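Local coordinates for protein F-93 (Sulfolobus virus 1, PDB 1TBX) that probably acts as a homodimeric winged-helix transcription factor that recognises a palindromic or near-palindromic DNA target sequence, at residues T25-Y29 / F43-K47; I12-Y16 / K31-F36; E53-K57 / Y68-G73. All blocks are in the same frame, centred on the assembly; numbering follows the deposited sequence.

Contact 1 (T25-Y29 / F43-K47); sequences TYDLY and FYDAK
Tyr29 and Phe43 make the aromatic part of this helix-helix contact. Their ring centroids, Tyr29 to Phe43, lie 5.2 Å apart with the planes turned by 69°, an offset edge-to-face pair in which the edge of Tyr29 addresses the face of Phe43. A CH-pi contact is added by Tyr29 CB, which sits 3.7 Å from the centroid of the Phe43 ring, almost exactly over its middle. Phe43 CG is anti to the backbone N (chi1 171°), which carries the ring across from its helix so that one face meets Tyr29 CA and CB.

Apolar contacts surround the pair. Tyr29 CD1 comes to 3.5 Å from Phe43 CB, while Leu28 CD2 meets the rim of the same phenyl ring, 3.9 Å from Phe43 CZ, with the two side chains crossing at about a right angle. At the start of helix 25-33, the Thr25 methyl touches both Tyr44 and Lys47: Thr25 CG2 is 3.6 Å from Tyr44 OH and 3.8 Å from Lys47 CD.

No hydrogen bond joins the two segments, and the polar ends are served by other parts of the chain. Tyr29 OH bonds to Met38 O in the turn between the helices, and Thr25 OG1 bonds to Glu58 OE1 and Lys65 O in the hairpin. The segments belong to the helix-turn-helix of a winged-helix domain, in which helix 40-52 occupies the place of the recognition helix. The axes of the two short segments approach to 11.1 Å, at 125°, a spacing filled by the large side chains. Leu28 and Phe43 both pack on Val13 of helix 9-17, and Thr25 and Leu28 also touch Leu67 of strand 64-69.

Contact 2 (I12-Y16 / K31-F36); sequences IVLAY and KVNAEF
The two methyls of Val32 serve different partners across the contact because of its first torsion: at chi1 161°, CG1 is anti to the backbone N and turns to Ile12, whereas CG2, anti to the carbonyl carbon, turns to Tyr16. In Phe36 the anti position to the carbonyl carbon is taken by CG (chi1 -75°), which directs the ring back toward helix 9-17 although the chain has already left helical geometry there.

Between Ile12 and Tyr16, one helical turn apart, Val32 is held from two directions. Val32 CG1 is 3.9 Å from Ile12 CG2, and Val32 CG2 is 3.6 Å from Tyr16 CB, close to where the phenol ring begins. The branch Ile12 CG2 also reaches Phe36 CD1 at 3.7 Å, and Ile12 CG1 lies over one face of the Phe36 ring.

Tyr16 supplies the largest share of the buried surface. Its side chain crosses that of Phe36 at about a right angle, with Tyr16 CE1 3.8 Å from Phe36 CE1, and the hydroxyl comes in at the phenyl edge near the ring plane. The same oxygen, Tyr16 OH, lies against Glu35 CB and CD, 3.3 Å from each, the side chains crossing obliquely; Glu35 OE1 is 3.4 Å from Tyr16 OH but poorly aligned for a hydrogen bond. No hydrogen bond crosses the contact, which rests on apolar packing. Val32 O accepts from both Glu35 N and Phe36 N, closing the turn that carries these two side chains.

Packing here joins the first and second helices of the winged-helix core. Val13 is set against Phe43, Ala46 and Leu50 of helix 40-52. On the side of the long helix 71-94, Phe36 touches Ile84, Glu35 and Tyr16 touch Lys88, and Lys81 makes a cation-pi contact with the Tyr16 ring.

Contact 3 (E53-K57 / Y68-G73); sequences EGFVK and YLTEKG
Lys57 and Tyr68 form the tightly bonded end of this contact, an antiparallel hydrogen-bonded pair at the base of the wing hairpin. Tyr68 N donates to Lys57 O over 2.8 Å, nearly straight at 171°, and the return bond runs from Lys57 N to Tyr68 O over 2.9 Å. Next to it, Val56 and Leu69 are a non-hydrogen-bonded pair whose side chains share the buried face of the sheet, though the branches Val56 CG2 and Leu69 CD2 come no nearer than 4.4 Å.

Past the strands, the pairing continues through one carbonyl. Phe55 O receives Thr70 N at 3.0 Å, a bent bond of 130° whose donor lies above the carbonyl plane, and a CA-H...O contact from Gly73 CA at 3.4 Å. Both hold Phe55 O close to the first turn of helix 71-94. With no side chain on Gly73, the carbonyl can approach that turn directly.

The Phe55-Lys72 pair is also closely packed, its side chains crossing obliquely. Lys72 CG meets the rim at Phe55 CD2, 3.6 Å away, and CE lies over one face; Lys72 NZ makes a cation-pi contact, 5.0 Å from the Phe55 centroid. The loose, exposed side is that of Glu53 and the end of Lys57. The Tyr68 ring leads away from the pairing to a cation-pi contact with Arg59, its OH weakly hydrogen-bonded to Glu61.

Gly54, with positive phi, is the C-prime residue of the Schellman motif that ends helix 40-52 and turns the chain into the wing. Val56 and Leu69 pack on Leu14 and Leu17 of helix 9-17. Phe55 touches Phe76 of helix 71-94 and stacks edge-to-face with Phe6 of the second subunit, while Phe55 and Lys72 pack on Ile90 of that subunit.

Contacts 1 and 2 share helix 25-33, and their centres are 9 Å apart. They meet mainly at Val13, whose CG1 is 3.7 Å from Leu28 CD2 and whose CG2 is 3.9 Å from Phe43 CD1, bringing helices 9-17, 25-33 and 40-52 together. Contact 3 is more distant, its centre about 14 Å from that of contact 1 and about 16 Å from that of contact 2. It does not touch contact 1, but it reaches contact 2 through Leu14, whose CD1 is 3.8 Å from Leu69 CD2. Helix 9-17 thereby connects the helix-turn-helix, the probable DNA-reading part, with the wing base and, through Leu14 and Phe55, the dimer interface.

Contact 1 (T25-Y29 / F43-K47)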
loop_
_atom_site.group_PDB
_atom_site.type_symbol
_atom_site.label_atom_id
_atom_site.label_comp_id
_atom_site.label_asym_id
_atom_site.label_seq_id
_atom_site.Cartn_x
_atom_site.Cartn_y
_atom_site.Cartn_z
ATOM N N THR A 25 -21.720 2.188 5.339
ATOM C CA THR A 25 -20.533 1.515 5.854
ATOM C C THR A 25 -20.487 0.001 5.577
ATOM O O THR A 25 -19.521 -0.491 5.005
ATOM C CB THR A 25 -20.438 1.829 7.352
ATOM O OG1 THR A 25 -20.317 3.254 7.545
ATOM C CG2 THR A 25 -19.181 1.221 7.968
ATOM N N TYR A 26 -21.524 -0.730 5.930
ATOM C CA TYR A 26 -21.508 -2.166 5.678
ATOM C C TYR A 26 -21.501 -2.527 4.189
ATOM O O TYR A 26 -20.895 -3.537 3.792
ATOM C CB TYR A 26 -22.616 -2.926 6.431
ATOM C CG TYR A 26 -22.461 -4.410 6.288
ATOM C CD1 TYR A 26 -21.486 -5.107 7.022
ATOM C CD2 TYR A 26 -23.257 -5.121 5.394
ATOM C CE1 TYR A 26 -21.329 -6.490 6.885
ATOM C CE2 TYR A 26 -23.110 -6.496 5.241
ATOM C CZ TYR A 26 -22.142 -7.176 5.984
ATOM O OH TYR A 26 -22.020 -8.546 5.834
ATOM N N ASP A 27 -22.157 -1.721 3.363
ATOM C CA ASP A 27 -22.025 -1.965 1.929
ATOM C C ASP A 27 -20.617 -1.736 1.450
ATOM O O ASP A 27 -20.174 -2.433 0.535
ATOM C CB ASP A 27 -22.996 -1.156 1.082
ATOM C CG ASP A 27 -24.397 -1.634 1.257
ATOM O OD1 ASP A 27 -24.525 -2.829 1.638
ATOM O OD2 ASP A 27 -25.409 -0.896 1.102
ATOM N N LEU A 28 -19.917 -0.762 2.043
ATOM C CA LEU A 28 -18.524 -0.552 1.671
ATOM C C LEU A 28 -17.753 -1.795 2.059
ATOM O O LEU A 28 -16.937 -2.270 1.296
ATOM C CB LEU A 28 -17.904 0.688 2.309
ATOM C CG LEU A 28 -16.406 0.866 1.954
ATOM C CD1 LEU A 28 -16.196 1.262 0.463
ATOM C CD2 LEU A 28 -15.609 1.815 2.880
ATOM N N TYR A 29 -18.052 -2.350 3.221
ATOM C CA TYR A 29 -17.466 -3.599 3.564
ATOM C C TYR A 29 -17.707 -4.703 2.524
ATOM O O TYR A 29 -16.757 -5.399 2.158
ATOM C CB TYR A 29 -17.974 -4.086 4.893
ATOM C CG TYR A 29 -17.490 -5.491 5.118
ATOM C CD1 TYR A 29 -16.126 -5.767 5.215
ATOM C CD2 TYR A 29 -18.362 -6.543 5.145
ATOM C CE1 TYR A 29 -15.679 -7.036 5.411
ATOM C CE2 TYR A 29 -17.920 -7.836 5.367
ATOM C CZ TYR A 29 -16.582 -8.063 5.488
ATOM O OH TYR A 29 -16.124 -9.320 5.649
ATOM N N PHE A 43 -12.052 -5.043 8.951
ATOM C CA PHE A 43 -12.641 -3.875 8.237
ATOM C C PHE A 43 -12.993 -2.722 9.152
ATOM O O PHE A 43 -12.652 -1.581 8.841
ATOM C CB PHE A 43 -13.863 -4.240 7.374
ATOM C CG PHE A 43 -14.607 -3.045 6.805
ATOM C CD1 PHE A 43 -14.374 -2.619 5.508
ATOM C CD2 PHE A 43 -15.588 -2.359 7.574
ATOM C CE1 PHE A 43 -15.070 -1.490 4.951
ATOM C CE2 PHE A 43 -16.285 -1.211 7.042
ATOM C CZ PHE A 43 -16.033 -0.788 5.735
ATOM N N TYR A 44 -13.681 -3.025 10.261
ATOM C CA TYR A 44 -14.103 -2.001 11.228
ATOM C C TYR A 44 -12.906 -1.382 11.929
ATOM O O TYR A 44 -12.886 -0.182 12.178
ATOM C CB TYR A 44 -15.236 -2.479 12.184
ATOM C CG TYR A 44 -16.594 -2.352 11.485
ATOM C CD1 TYR A 44 -17.159 -3.418 10.801
ATOM C CD2 TYR A 44 -17.266 -1.144 11.439
ATOM C CE1 TYR A 44 -18.384 -3.278 10.095
ATOM C CE2 TYR A 44 -18.483 -1.006 10.769
ATOM C CZ TYR A 44 -19.029 -2.074 10.088
ATOM O OH TYR A 44 -20.232 -1.937 9.432
ATOM N N ASP A 45 -11.868 -2.167 12.162
ATOM C CA ASP A 45 -10.662 -1.595 12.723
ATOM C C ASP A 45 -10.147 -0.493 11.804
ATOM O O ASP A 45 -9.782 0.597 12.261
ATOM C CB ASP A 45 -9.623 -2.666 12.909
ATOM C CG ASP A 45 -9.548 -3.133 14.317
ATOM O OD1 ASP A 45 -10.424 -2.755 15.158
ATOM O OD2 ASP A 45 -8.623 -3.892 14.679
ATOM N N ALA A 46 -10.170 -0.773 10.505
ATOM C CA ALA A 46 -9.764 0.194 9.528
ATOM C C ALA A 46 -10.709 1.419 9.481
ATOM O O ALA A 46 -10.238 2.568 9.360
ATOM C CB ALA A 46 -9.623 -0.474 8.141
ATOM N N LYS A 47 -12.025 1.204 9.584
ATOM C CA LYS A 47 -12.922 2.360 9.567
ATOM C C LYS A 47 -12.556 3.213 10.786
ATOM O O LYS A 47 -12.335 4.421 10.655
ATOM C CB LYS A 47 -14.420 1.965 9.496
ATOM C CG LYS A 47 -15.453 3.106 9.625
ATOM C CD LYS A 47 -16.670 2.634 10.472
ATOM C CE LYS A 47 -16.782 3.263 11.886
ATOM N NZ LYS A 47 -17.557 2.412 12.845
#

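Contact 2 (I12-Y16 / K31-F36)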
loop_
_atom_site.group_PDB
_atom_site.type_symbol
_atom_site.label_atom_id
_atom_site.label_comp_id
_atom_site.label_asym_id
_atom_site.label_seq_id
_atom_site.Cartn_x
_atom_site.Cartn_y
_atom_site.Cartn_z
ATOM N N ILE A 12 -6.808 -0.160 1.562
ATOM C CA ILE A 12 -7.851 -0.657 0.668
ATOM C C ILE A 12 -9.176 0.092 0.889
ATOM O O ILE A 12 -9.765 0.613 -0.080
ATOM C CB ILE A 12 -8.042 -2.154 0.845
ATOM C CG1 ILE A 12 -6.722 -2.842 0.540
ATOM C CG2 ILE A 12 -9.092 -2.662 -0.104
ATOM C CD1 ILE A 12 -6.579 -4.182 1.177
ATOM N N VAL A 13 -9.614 0.155 2.152
ATOM C CA VAL A 13 -10.877 0.730 2.533
ATOM C C VAL A 13 -10.875 2.160 2.045
ATOM O O VAL A 13 -11.786 2.588 1.364
ATOM C CB VAL A 13 -11.048 0.674 4.035
ATOM C CG1 VAL A 13 -12.291 1.469 4.441
ATOM C CG2 VAL A 13 -11.059 -0.861 4.572
ATOM N N LEU A 14 -9.806 2.889 2.297
ATOM C CA LEU A 14 -9.730 4.256 1.808
ATOM C C LEU A 14 -9.909 4.388 0.272
ATOM O O LEU A 14 -10.697 5.211 -0.217
ATOM C CB LEU A 14 -8.405 4.887 2.273
ATOM C CG LEU A 14 -8.407 6.416 2.248
ATOM C CD1 LEU A 14 -9.630 6.903 2.998
ATOM C CD2 LEU A 14 -7.094 7.012 2.806
ATOM N N ALA A 15 -9.165 3.581 -0.480
ATOM C CA ALA A 15 -9.212 3.590 -1.937
ATOM C C ALA A 15 -10.623 3.324 -2.407
ATOM O O ALA A 15 -11.128 4.005 -3.284
ATOM C CB ALA A 15 -8.302 2.528 -2.483
ATOM N N TYR A 16 -11.276 2.339 -1.803
ATOM C CA TYR A 16 -12.603 1.945 -2.248
ATOM C C TYR A 16 -13.675 2.992 -1.987
ATOM O O TYR A 16 -14.691 3.065 -2.702
ATOM C CB TYR A 16 -12.967 0.603 -1.645
ATOM C CG TYR A 16 -12.405 -0.476 -2.511
ATOM C CD1 TYR A 16 -11.017 -0.753 -2.539
ATOM C CD2 TYR A 16 -13.245 -1.185 -3.384
ATOM C CE1 TYR A 16 -10.508 -1.753 -3.405
ATOM C CE2 TYR A 16 -12.754 -2.184 -4.240
ATOM C CZ TYR A 16 -11.406 -2.467 -4.250
ATOM O OH TYR A 16 -10.990 -3.448 -5.122
ATOM N N LYS A 31 -18.241 -4.574 -0.611
ATOM C CA LYS A 31 -17.542 -4.255 -1.832
ATOM C C LYS A 31 -16.035 -4.559 -1.724
ATOM O O LYS A 31 -15.457 -5.205 -2.601
ATOM C CB LYS A 31 -17.721 -2.765 -2.056
ATOM C CG LYS A 31 -17.458 -2.298 -3.420
ATOM C CD LYS A 31 -18.038 -0.897 -3.588
ATOM C CE LYS A 31 -19.536 -0.940 -3.818
ATOM N NZ LYS A 31 -19.843 -1.179 -5.249
ATOM N N VAL A 32 -15.416 -4.052 -0.659
ATOM C CA VAL A 32 -14.012 -4.246 -0.372
ATOM C C VAL A 32 -13.775 -5.748 -0.325
ATOM O O VAL A 32 -12.909 -6.306 -1.034
ATOM C CB VAL A 32 -13.612 -3.568 0.982
ATOM C CG1 VAL A 32 -12.326 -4.113 1.542
ATOM C CG2 VAL A 32 -13.468 -2.054 0.803
ATOM N N ASN A 33 -14.583 -6.416 0.485
ATOM C CA ASN A 33 -14.414 -7.817 0.713
ATOM C C ASN A 33 -14.530 -8.713 -0.544
ATOM O O ASN A 33 -13.822 -9.722 -0.664
ATOM C CB ASN A 33 -15.366 -8.220 1.797
ATOM C CG ASN A 33 -15.265 -9.655 2.094
ATOM O OD1 ASN A 33 -14.286 -10.113 2.685
ATOM N ND2 ASN A 33 -16.241 -10.412 1.620
ATOM N N ALA A 34 -15.413 -8.315 -1.461
ATOM C CA ALA A 34 -15.587 -8.919 -2.792
ATOM C C ALA A 34 -14.305 -8.934 -3.632
ATOM O O ALA A 34 -14.237 -9.676 -4.601
ATOM C CB ALA A 34 -16.703 -8.176 -3.572
ATOM N N GLU A 35 -13.304 -8.126 -3.273
ATOM C CA GLU A 35 -12.073 -8.018 -4.056
ATOM C C GLU A 35 -10.821 -8.302 -3.255
ATOM O O GLU A 35 -9.868 -8.842 -3.772
ATOM C CB GLU A 35 -11.918 -6.597 -4.564
ATOM C CG GLU A 35 -13.036 -6.133 -5.461
ATOM C CD GLU A 35 -12.557 -5.763 -6.840
ATOM O OE1 GLU A 35 -11.402 -6.088 -7.190
ATOM O OE2 GLU A 35 -13.338 -5.171 -7.593
ATOM N N PHE A 36 -10.820 -7.863 -2.008
ATOM C CA PHE A 36 -9.727 -8.040 -1.094
ATOM C C PHE A 36 -10.279 -8.606 0.204
ATOM O O PHE A 36 -10.459 -7.852 1.167
ATOM C CB PHE A 36 -9.145 -6.675 -0.811
ATOM C CG PHE A 36 -8.346 -6.149 -1.924
ATOM C CD1 PHE A 36 -8.883 -5.203 -2.785
ATOM C CD2 PHE A 36 -7.042 -6.614 -2.141
ATOM C CE1 PHE A 36 -8.140 -4.718 -3.832
ATOM C CE2 PHE A 36 -6.301 -6.143 -3.188
ATOM C CZ PHE A 36 -6.849 -5.179 -4.046
#

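Contact 3 (E53-K57 / Y68-G73)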
loop_
_atom_site.group_PDB
_atom_site.type_symbol
_atom_site.label_atom_id
_atom_site.label_comp_id
_atom_site.label_asym_id
_atom_site.label_seq_id
_atom_site.Cartn_x
_atom_site.Cartn_y
_atom_site.Cartn_z
ATOM N N GLU A 53 -7.826 9.219 12.359
ATOM C CA GLU A 53 -6.746 9.966 11.727
ATOM C C GLU A 53 -7.240 10.978 10.695
ATOM O O GLU A 53 -6.442 11.558 9.950
ATOM C CB GLU A 53 -5.716 9.034 11.115
ATOM C CG GLU A 53 -4.999 8.166 12.132
ATOM C CD GLU A 53 -4.313 8.939 13.246
ATOM O OE1 GLU A 53 -3.556 9.892 12.962
ATOM O OE2 GLU A 53 -4.524 8.561 14.416
ATOM N N GLY A 54 -8.553 11.184 10.648
ATOM C CA GLY A 54 -9.116 12.321 9.945
ATOM C C GLY A 54 -9.160 12.247 8.429
ATOM O O GLY A 54 -9.159 13.300 7.765
ATOM N N PHE A 55 -9.200 11.016 7.903
ATOM C CA PHE A 55 -9.359 10.755 6.484
ATOM C C PHE A 55 -10.804 10.533 6.064
ATOM O O PHE A 55 -11.144 10.787 4.915
ATOM C CB PHE A 55 -8.612 9.514 6.119
ATOM C CG PHE A 55 -7.139 9.621 6.306
ATOM C CD1 PHE A 55 -6.521 9.036 7.401
ATOM C CD2 PHE A 55 -6.350 10.270 5.369
ATOM C CE1 PHE A 55 -5.152 9.090 7.571
ATOM C CE2 PHE A 55 -4.971 10.338 5.550
ATOM C CZ PHE A 55 -4.384 9.735 6.657
ATOM N N VAL A 56 -11.650 10.067 6.989
ATOM C CA VAL A 56 -13.024 9.651 6.682
ATOM C C VAL A 56 -13.965 10.203 7.734
ATOM O O VAL A 56 -13.587 10.351 8.907
ATOM C CB VAL A 56 -13.117 8.109 6.705
ATOM C CG1 VAL A 56 -14.545 7.599 6.725
ATOM C CG2 VAL A 56 -12.354 7.506 5.525
ATOM N N LYS A 57 -15.192 10.507 7.322
ATOM C CA LYS A 57 -16.230 10.899 8.269
ATOM C C LYS A 57 -17.378 9.903 8.199
ATOM O O LYS A 57 -17.736 9.456 7.125
ATOM C CB LYS A 57 -16.711 12.338 8.016
ATOM C CG LYS A 57 -15.961 13.394 8.869
ATOM C CD LYS A 57 -15.932 14.835 8.244
ATOM C CE LYS A 57 -15.085 15.853 9.097
ATOM N NZ LYS A 57 -15.733 17.203 9.368
ATOM N N TYR A 68 -18.073 9.350 4.302
ATOM C CA TYR A 68 -17.637 10.403 3.403
ATOM C C TYR A 68 -16.153 10.536 3.534
ATOM O O TYR A 68 -15.544 10.063 4.508
ATOM C CB TYR A 68 -18.400 11.707 3.662
ATOM C CG TYR A 68 -19.895 11.451 3.523
ATOM C CD1 TYR A 68 -20.591 10.817 4.557
ATOM C CD2 TYR A 68 -20.588 11.739 2.329
ATOM C CE1 TYR A 68 -21.939 10.506 4.444
ATOM C CE2 TYR A 68 -21.950 11.433 2.199
ATOM C CZ TYR A 68 -22.626 10.822 3.273
ATOM O OH TYR A 68 -23.982 10.495 3.231
ATOM N N LEU A 69 -15.562 11.121 2.500
ATOM C CA LEU A 69 -14.134 11.349 2.478
ATOM C C LEU A 69 -13.881 12.713 3.016
ATOM O O LEU A 69 -14.744 13.579 3.034
ATOM C CB LEU A 69 -13.558 11.237 1.079
ATOM C CG LEU A 69 -13.288 9.807 0.625
ATOM C CD1 LEU A 69 -12.910 9.841 -0.849
ATOM C CD2 LEU A 69 -12.192 9.179 1.457
ATOM N N THR A 70 -12.670 12.893 3.472
ATOM C CA THR A 70 -12.275 14.108 4.090
ATOM C C THR A 70 -11.454 14.803 3.020
ATOM O O THR A 70 -11.117 14.176 2.009
ATOM C CB THR A 70 -11.504 13.665 5.294
ATOM O OG1 THR A 70 -12.060 14.295 6.446
ATOM C CG2 THR A 70 -10.012 14.000 5.226
ATOM N N GLU A 71 -11.172 16.091 3.187
ATOM C CA GLU A 71 -10.253 16.774 2.288
ATOM C C GLU A 71 -8.960 15.967 2.079
ATOM O O GLU A 71 -8.621 15.602 0.941
ATOM C CB GLU A 71 -9.956 18.142 2.859
ATOM C CG GLU A 71 -10.969 19.180 2.433
ATOM C CD GLU A 71 -10.316 20.398 1.784
ATOM O OE1 GLU A 71 -9.199 20.274 1.214
ATOM O OE2 GLU A 71 -10.920 21.491 1.846
ATOM N N LYS A 72 -8.273 15.652 3.182
ATOM C CA LYS A 72 -7.045 14.831 3.145
ATOM C C LYS A 72 -7.272 13.355 2.724
ATOM O O LYS A 72 -6.383 12.717 2.155
ATOM C CB LYS A 72 -6.179 15.013 4.434
ATOM C CG LYS A 72 -6.082 13.901 5.487
ATOM C CD LYS A 72 -5.959 14.514 6.886
ATOM C CE LYS A 72 -5.565 13.503 7.974
ATOM N NZ LYS A 72 -4.332 13.832 8.780
ATOM N N GLY A 73 -8.463 12.831 2.982
ATOM C CA GLY A 73 -8.808 11.510 2.508
ATOM C C GLY A 73 -8.978 11.502 1.000
ATOM O O GLY A 73 -8.509 10.575 0.331
#